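Long-range contacts in extracellular subtilisin-like serine proteinase (Vibrio sp. PA-44, PDB 1S2N), which probably hydrolyses peptide bonds as a secreted, calcium-binding serine endopeptidase of the subtilisin (peptidase S8) family: residues D9-R14 and K267-L272; V195-P200 and P224-V229. One frame throughout, in Å; residues are numbered along the deposited sequence.

How the contacts relate
The two contacts lie side by side, their centres about 10 Å apart. Along the chain, contact 2 is nested inside the loop that contact 1 closes: 9-14 comes first, then 195-200, 224-229 and finally 267-272. Strand 197-200, the last of the seven-stranded parallel sheet, joins them. Its Phe198 N and O pair with Lys267 O and Leu269 N, probable hydrogen bonds of 2.9 Å each, while Leu269 CD1 also packs on helix 219-236, 3.3 Å from Val229 CG1. Segments from near the two ends of the chain are thereby brought against one edge of the central sheet, and each contact includes ligands of a different calcium ion.

Contact 1 (D9-R14 and K267-L272); sequences DRIDQR and KLLYSL. With CA (calcium ion), chain E.
The Tyr270 ring is covered on one face by the guanidinium of Arg14, whose CZ stands over the ring centre, 3.5 Å from the centroid, with the planes 16° apart. This is a stacked cation-pi pair, and a delocalised planar cation suits such a face. On the opposite face lies the backbone N of Leu272, displaced toward the rim; at the ring's edge are Gln13 CA and a water that donates to both Tyr270 OH and Asp12 O. Asp274 also holds Tyr270 OH. A bend at chi2 (-57°) turns the Arg14 chain back over the ring, and Arg252 is its polar partner outside the two segments. The other guanidinium, that of Arg10, has Leu268 CD2 over one face, 3.3 Å from NH1, and at its edge the O of Arg14, to which NH1 donates at 3.0 Å. Its NE forms a salt bridge with Asp183.

Ile11 O receives Ser271 N (2.8 Å, 141° at the hydrogen) and the CA-H of Tyr270. Here helix 6-11 and the turn that follows it meet the chain leaving strand 267-268, at a subtilase calcium site. Asp9, Asp12 and Gln13 bind the calcium ion through oxygens, the atoms it favours, and Asp19 and Asn21 complete the protein ligands. Asn23 is the other polar partner of the Asp12 carboxylate, and Gln13 NE2 bonds to Asn15 O. Ile11 CG2 lies 3.6 Å from Leu269 CD1, the two side chains running side by side. Leu272 CD1 comes within 3.5 Å of Asp12 CB.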
loop_
_atom_site.group_PDB
_atom_site.type_symbol
_atom_site.label_atom_id
_atom_site.label_comp_id
_atom_site.label_asym_id
_atom_site.label_seq_id
_atom_site.Cartn_x
_atom_site.Cartn_y
_atom_site.Cartn_z
ATOM N N ASP A 9 -8.207 2.812 -12.238
ATOM C CA ASP A 9 -8.868 2.288 -13.429
ATOM C C ASP A 9 -8.502 0.820 -13.687
ATOM O O ASP A 9 -9.340 0.037 -14.114
ATOM C CB ASP A 9 -8.476 3.142 -14.638
ATOM C CG ASP A 9 -9.328 2.872 -15.848
ATOM O OD1 ASP A 9 -9.105 3.564 -16.862
ATOM O OD2 ASP A 9 -10.234 2.009 -15.884
ATOM N N ARG A 10 -7.255 0.456 -13.404
ATOM C CA ARG A 10 -6.743 -0.864 -13.744
ATOM C C ARG A 10 -7.216 -1.964 -12.790
ATOM O O ARG A 10 -7.474 -3.085 -13.215
ATOM C CB ARG A 10 -5.211 -0.835 -13.768
ATOM C CG ARG A 10 -4.565 -2.097 -14.312
ATOM C CD ARG A 10 -4.865 -2.362 -15.777
ATOM N NE ARG A 10 -4.531 -3.728 -16.158
ATOM C CZ ARG A 10 -5.326 -4.776 -16.008
ATOM N NH1 ARG A 10 -4.901 -5.971 -16.397
ATOM N NH2 ARG A 10 -6.546 -4.651 -15.505
ATOM N N ILE A 11 -7.316 -1.643 -11.503
ATOM C CA ILE A 11 -7.550 -2.666 -10.476
ATOM C C ILE A 11 -9.007 -3.142 -10.361
ATOM O O ILE A 11 -9.269 -4.097 -9.637
ATOM C CB ILE A 11 -7.022 -2.199 -9.095
ATOM C CG1 ILE A 11 -7.706 -0.903 -8.647
ATOM C CG2 ILE A 11 -5.518 -2.013 -9.147
ATOM C CD1 ILE A 11 -7.479 -0.559 -7.197
ATOM N N ASP A 12 -9.937 -2.497 -11.070
ATOM C CA ASP A 12 -11.346 -2.913 -11.052
ATOM C C ASP A 12 -11.744 -3.777 -12.254
ATOM O O ASP A 12 -12.923 -4.088 -12.428
ATOM C CB ASP A 12 -12.274 -1.689 -10.946
ATOM C CG ASP A 12 -12.505 -1.006 -12.281
ATOM O OD1 ASP A 12 -13.585 -0.408 -12.473
ATOM O OD2 ASP A 12 -11.676 -1.014 -13.215
ATOM N N GLN A 13 -10.759 -4.149 -13.074
ATOM C CA GLN A 13 -10.988 -4.974 -14.261
ATOM C C GLN A 13 -9.874 -6.007 -14.477
ATOM O O GLN A 13 -8.790 -5.911 -13.906
ATOM C CB GLN A 13 -11.152 -4.093 -15.514
ATOM C CG GLN A 13 -10.027 -3.077 -15.760
ATOM C CD GLN A 13 -10.351 -2.109 -16.898
ATOM O OE1 GLN A 13 -10.973 -1.071 -16.674
ATOM N NE2 GLN A 13 -9.918 -2.438 -18.107
ATOM N N ARG A 14 -10.163 -6.992 -15.321
ATOM C CA ARG A 14 -9.244 -8.085 -15.594
ATOM C C ARG A 14 -8.268 -7.734 -16.693
ATOM O O ARG A 14 -7.079 -7.987 -16.551
ATOM C CB ARG A 14 -10.013 -9.353 -15.995
ATOM C CG ARG A 14 -10.862 -9.951 -14.877
ATOM C CD ARG A 14 -10.074 -10.299 -13.626
ATOM N NE ARG A 14 -10.897 -10.894 -12.579
ATOM C CZ ARG A 14 -10.454 -11.188 -11.355
ATOM N NH1 ARG A 14 -9.192 -10.959 -11.028
ATOM N NH2 ARG A 14 -11.273 -11.723 -10.456
ATOM N N LYS A 267 0.301 -12.213 -10.691
ATOM C CA LYS A 267 -0.946 -11.805 -10.084
ATOM C C LYS A 267 -0.997 -10.284 -10.042
ATOM O O LYS A 267 -0.026 -9.633 -9.672
ATOM C CB LYS A 267 -1.050 -12.390 -8.679
ATOM C CG LYS A 267 -0.965 -13.905 -8.671
ATOM C CD LYS A 267 -1.773 -14.553 -7.552
ATOM C CE LYS A 267 -2.133 -16.012 -7.888
ATOM N NZ LYS A 267 -3.609 -16.246 -7.833
ATOM N N LEU A 268 -2.135 -9.724 -10.439
ATOM C CA LEU A 268 -2.318 -8.283 -10.464
ATOM C C LEU A 268 -3.456 -7.916 -9.529
ATOM O O LEU A 268 -4.484 -8.580 -9.508
ATOM C CB LEU A 268 -2.606 -7.823 -11.891
ATOM C CG LEU A 268 -2.806 -6.329 -12.155
ATOM C CD1 LEU A 268 -1.562 -5.507 -11.806
ATOM C CD2 LEU A 268 -3.193 -6.124 -13.608
ATOM N N LEU A 269 -3.263 -6.856 -8.752
ATOM C CA LEU A 269 -4.268 -6.371 -7.802
ATOM C C LEU A 269 -5.637 -6.263 -8.472
ATOM O O LEU A 269 -5.751 -5.689 -9.554
ATOM C CB LEU A 269 -3.861 -4.996 -7.280
ATOM C CG LEU A 269 -4.138 -4.576 -5.838
ATOM C CD1 LEU A 269 -4.594 -3.126 -5.839
ATOM C CD2 LEU A 269 -5.133 -5.453 -5.096
ATOM N N TYR A 270 -6.647 -6.850 -7.836
ATOM C CA TYR A 270 -8.038 -6.742 -8.270
ATOM C C TYR A 270 -8.877 -6.387 -7.049
ATOM O O TYR A 270 -8.756 -7.017 -6.002
ATOM C CB TYR A 270 -8.520 -8.058 -8.892
ATOM C CG TYR A 270 -9.900 -7.998 -9.520
ATOM C CD1 TYR A 270 -10.131 -7.252 -10.671
ATOM C CD2 TYR A 270 -10.968 -8.700 -8.970
ATOM C CE1 TYR A 270 -11.393 -7.196 -11.254
ATOM C CE2 TYR A 270 -12.235 -8.654 -9.543
ATOM C CZ TYR A 270 -12.442 -7.900 -10.682
ATOM O OH TYR A 270 -13.697 -7.854 -11.246
ATOM N N SER A 271 -9.747 -5.395 -7.201
ATOM C CA SER A 271 -10.368 -4.723 -6.067
ATOM C C SER A 271 -11.792 -5.192 -5.758
ATOM O O SER A 271 -12.346 -4.827 -4.728
ATOM C CB SER A 271 -10.366 -3.212 -6.319
ATOM O OG SER A 271 -11.359 -2.855 -7.269
ATOM N N LEU A 272 -12.377 -5.999 -6.640
ATOM C CA LEU A 272 -13.777 -6.398 -6.522
ATOM C C LEU A 272 -13.871 -7.852 -6.095
ATOM O O LEU A 272 -12.895 -8.593 -6.193
ATOM C CB LEU A 272 -14.505 -6.179 -7.851
ATOM C CG LEU A 272 -14.815 -4.714 -8.179
ATOM C CD1 LEU A 272 -13.637 -4.043 -8.798
ATOM C CD2 LEU A 272 -15.998 -4.598 -9.116
HETATM CA CA CA E . -11.778 0.434 -15.015
HETATM O O HOH W 1 -14.484 -6.207 -13.144
HETATM O O HOH W 2 -14.105 -0.605 -15.153
HETATM O O HOH W 3 -6.607 -6.499 -12.266
#

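Contact 2 (V195-P200 and P224-V229); sequences VDLFAP and PHVAGV. With CA (calcium ion), chain C.
In the subtilisin fold a long helix runs through the core; here it is helix 219-236, which carries the predicted nucleophile Ser220 in its first turn and packs across the outermost strand of the parallel sheet, 197-200. The short axes approach to 8.1 Å at an angle of 101°, so the helix runs nearly at right angles to the strand and meets it over few residues. Just before the strand, Asp196 holds a calcium ion with both carboxylate oxygens; three waters and the carbonyls of Pro171 and Gly173 complete the site.

Leu197 and Ala199, with one residue between them on the same side of the strand, both point at the helix. Ala199 CB sits 3.7 Å from Val226 CG1 and touches His225 CB as well; a methyl group suits this place, because it lets the helix come close. Two positions earlier, Leu197 sends CD2 to the same Val226 CG1, 4.5 Å away, a looser touch. Val226 also packs on Val176 of the neighbouring strand 174-179, spreading the apolar surface over two strands.

At the other end of the strand Pro200 lies against His225. Its CB stands over one face of the imidazole, 3.9 Å from the centroid and 16° off the ring normal, a CH-pi contact displaced toward the rim. With chi1 at -87°, CG turns anti to the carbonyl carbon, setting the ring beside the proline. Pro200 O comes within 3.0 Å of His225 ND1, but the angle is poor for a hydrogen bond. ND1 is instead hydrogen-bonded to Met221 O, one turn back on the helix.

Strand and helix thus meet mainly through carbon and a ring face, while ND1 bonds to its own helix; the Met221 bond implies a proton on ND1 and should help fix the ring's rotation for the proline.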
loop_
_atom_site.group_PDB
_atom_site.type_symbol
_atom_site.label_atom_id
_atom_site.label_comp_id
_atom_site.label_asym_id
_atom_site.label_seq_id
_atom_site.Cartn_x
_atom_site.Cartn_y
_atom_site.Cartn_z
ATOM N N VAL A 195 7.931 -11.595 -3.672
ATOM C CA VAL A 195 6.848 -10.728 -4.106
ATOM C C VAL A 195 5.560 -11.537 -4.253
ATOM O O VAL A 195 5.515 -12.526 -4.970
ATOM C CB VAL A 195 7.190 -9.995 -5.419
ATOM C CG1 VAL A 195 6.044 -9.067 -5.836
ATOM C CG2 VAL A 195 8.492 -9.202 -5.256
ATOM N N ASP A 196 4.526 -11.108 -3.542
ATOM C CA ASP A 196 3.223 -11.768 -3.567
ATOM C C ASP A 196 2.367 -11.343 -4.748
ATOM O O ASP A 196 1.662 -12.176 -5.314
ATOM C CB ASP A 196 2.456 -11.495 -2.266
ATOM C CG ASP A 196 3.161 -12.057 -1.048
ATOM O OD1 ASP A 196 2.997 -13.269 -0.765
ATOM O OD2 ASP A 196 3.911 -11.370 -0.323
ATOM N N LEU A 197 2.392 -10.057 -5.099
ATOM C CA LEU A 197 1.607 -9.569 -6.235
ATOM C C LEU A 197 2.071 -8.224 -6.780
ATOM O O LEU A 197 2.884 -7.538 -6.172
ATOM C CB LEU A 197 0.109 -9.511 -5.891
ATOM C CG LEU A 197 -0.457 -8.275 -5.193
ATOM C CD1 LEU A 197 -1.972 -8.275 -5.227
ATOM C CD2 LEU A 197 0.033 -8.222 -3.761
ATOM N N PHE A 198 1.525 -7.866 -7.937
ATOM C CA PHE A 198 1.806 -6.598 -8.598
ATOM C C PHE A 198 0.624 -5.656 -8.427
ATOM O O PHE A 198 -0.503 -6.090 -8.244
ATOM C CB PHE A 198 2.039 -6.818 -10.094
ATOM C CG PHE A 198 3.350 -7.465 -10.421
ATOM C CD1 PHE A 198 3.410 -8.811 -10.768
ATOM C CD2 PHE A 198 4.523 -6.729 -10.392
ATOM C CE1 PHE A 198 4.621 -9.411 -11.076
ATOM C CE2 PHE A 198 5.741 -7.321 -10.686
ATOM C CZ PHE A 198 5.792 -8.664 -11.030
ATOM N N ALA A 199 0.901 -4.359 -8.503
ATOM C CA ALA A 199 -0.128 -3.326 -8.509
ATOM C C ALA A 199 0.422 -2.079 -9.203
ATOM O O ALA A 199 1.641 -1.930 -9.311
ATOM C CB ALA A 199 -0.560 -3.005 -7.087
ATOM N N PRO A 200 -0.455 -1.199 -9.692
ATOM C CA PRO A 200 -0.018 0.049 -10.334
ATOM C C PRO A 200 0.922 0.864 -9.463
ATOM O O PRO A 200 0.535 1.254 -8.369
ATOM C CB PRO A 200 -1.331 0.803 -10.542
ATOM C CG PRO A 200 -2.341 -0.281 -10.706
ATOM C CD PRO A 200 -1.923 -1.330 -9.716
ATOM N N PRO A 224 0.283 1.068 -1.582
ATOM C CA PRO A 224 -0.969 1.654 -1.089
ATOM C C PRO A 224 -2.185 1.290 -1.915
ATOM O O PRO A 224 -3.285 1.350 -1.380
ATOM C CB PRO A 224 -0.711 3.165 -1.163
ATOM C CG PRO A 224 0.381 3.321 -2.156
ATOM C CD PRO A 224 1.238 2.120 -1.977
ATOM N N HIS A 225 -1.995 0.953 -3.188
ATOM C CA HIS A 225 -3.086 0.436 -4.010
ATOM C C HIS A 225 -3.657 -0.826 -3.357
ATOM O O HIS A 225 -4.879 -0.942 -3.177
ATOM C CB HIS A 225 -2.618 0.125 -5.440
ATOM C CG HIS A 225 -2.675 1.295 -6.376
ATOM N ND1 HIS A 225 -1.621 2.169 -6.543
ATOM C CD2 HIS A 225 -3.645 1.709 -7.224
ATOM C CE1 HIS A 225 -1.948 3.083 -7.440
ATOM N NE2 HIS A 225 -3.171 2.824 -7.871
ATOM N N VAL A 226 -2.773 -1.753 -2.977
ATOM C CA VAL A 226 -3.213 -3.021 -2.378
ATOM C C VAL A 226 -3.630 -2.866 -0.901
ATOM O O VAL A 226 -4.516 -3.581 -0.440
ATOM C CB VAL A 226 -2.220 -4.241 -2.631
ATOM C CG1 VAL A 226 -1.073 -3.887 -3.570
ATOM C CG2 VAL A 226 -1.683 -4.832 -1.352
ATOM N N ALA A 227 -3.013 -1.936 -0.171
ATOM C CA ALA A 227 -3.483 -1.580 1.170
ATOM C C ALA A 227 -4.906 -1.036 1.090
ATOM O O ALA A 227 -5.729 -1.307 1.948
ATOM C CB ALA A 227 -2.564 -0.548 1.810
ATOM N N GLY A 228 -5.182 -0.281 0.036
ATOM C CA GLY A 228 -6.494 0.275 -0.200
ATOM C C GLY A 228 -7.528 -0.803 -0.424
ATOM O O GLY A 228 -8.625 -0.705 0.119
ATOM N N VAL A 229 -7.191 -1.840 -1.190
ATOM C CA VAL A 229 -8.155 -2.919 -1.411
ATOM C C VAL A 229 -8.219 -3.845 -0.200
ATOM O O VAL A 229 -9.234 -4.490 0.016
ATOM C CB VAL A 229 -7.995 -3.704 -2.766
ATOM C CG1 VAL A 229 -7.149 -2.947 -3.765
ATOM C CG2 VAL A 229 -7.466 -5.125 -2.570
HETATM CA CA CA C . 4.289 -12.893 1.456
HETATM O O HOH W 4 6.330 -11.365 1.769
HETATM O O HOH W 5 5.918 -13.399 -0.285
HETATM O O HOH W 6 4.841 -15.295 0.924
#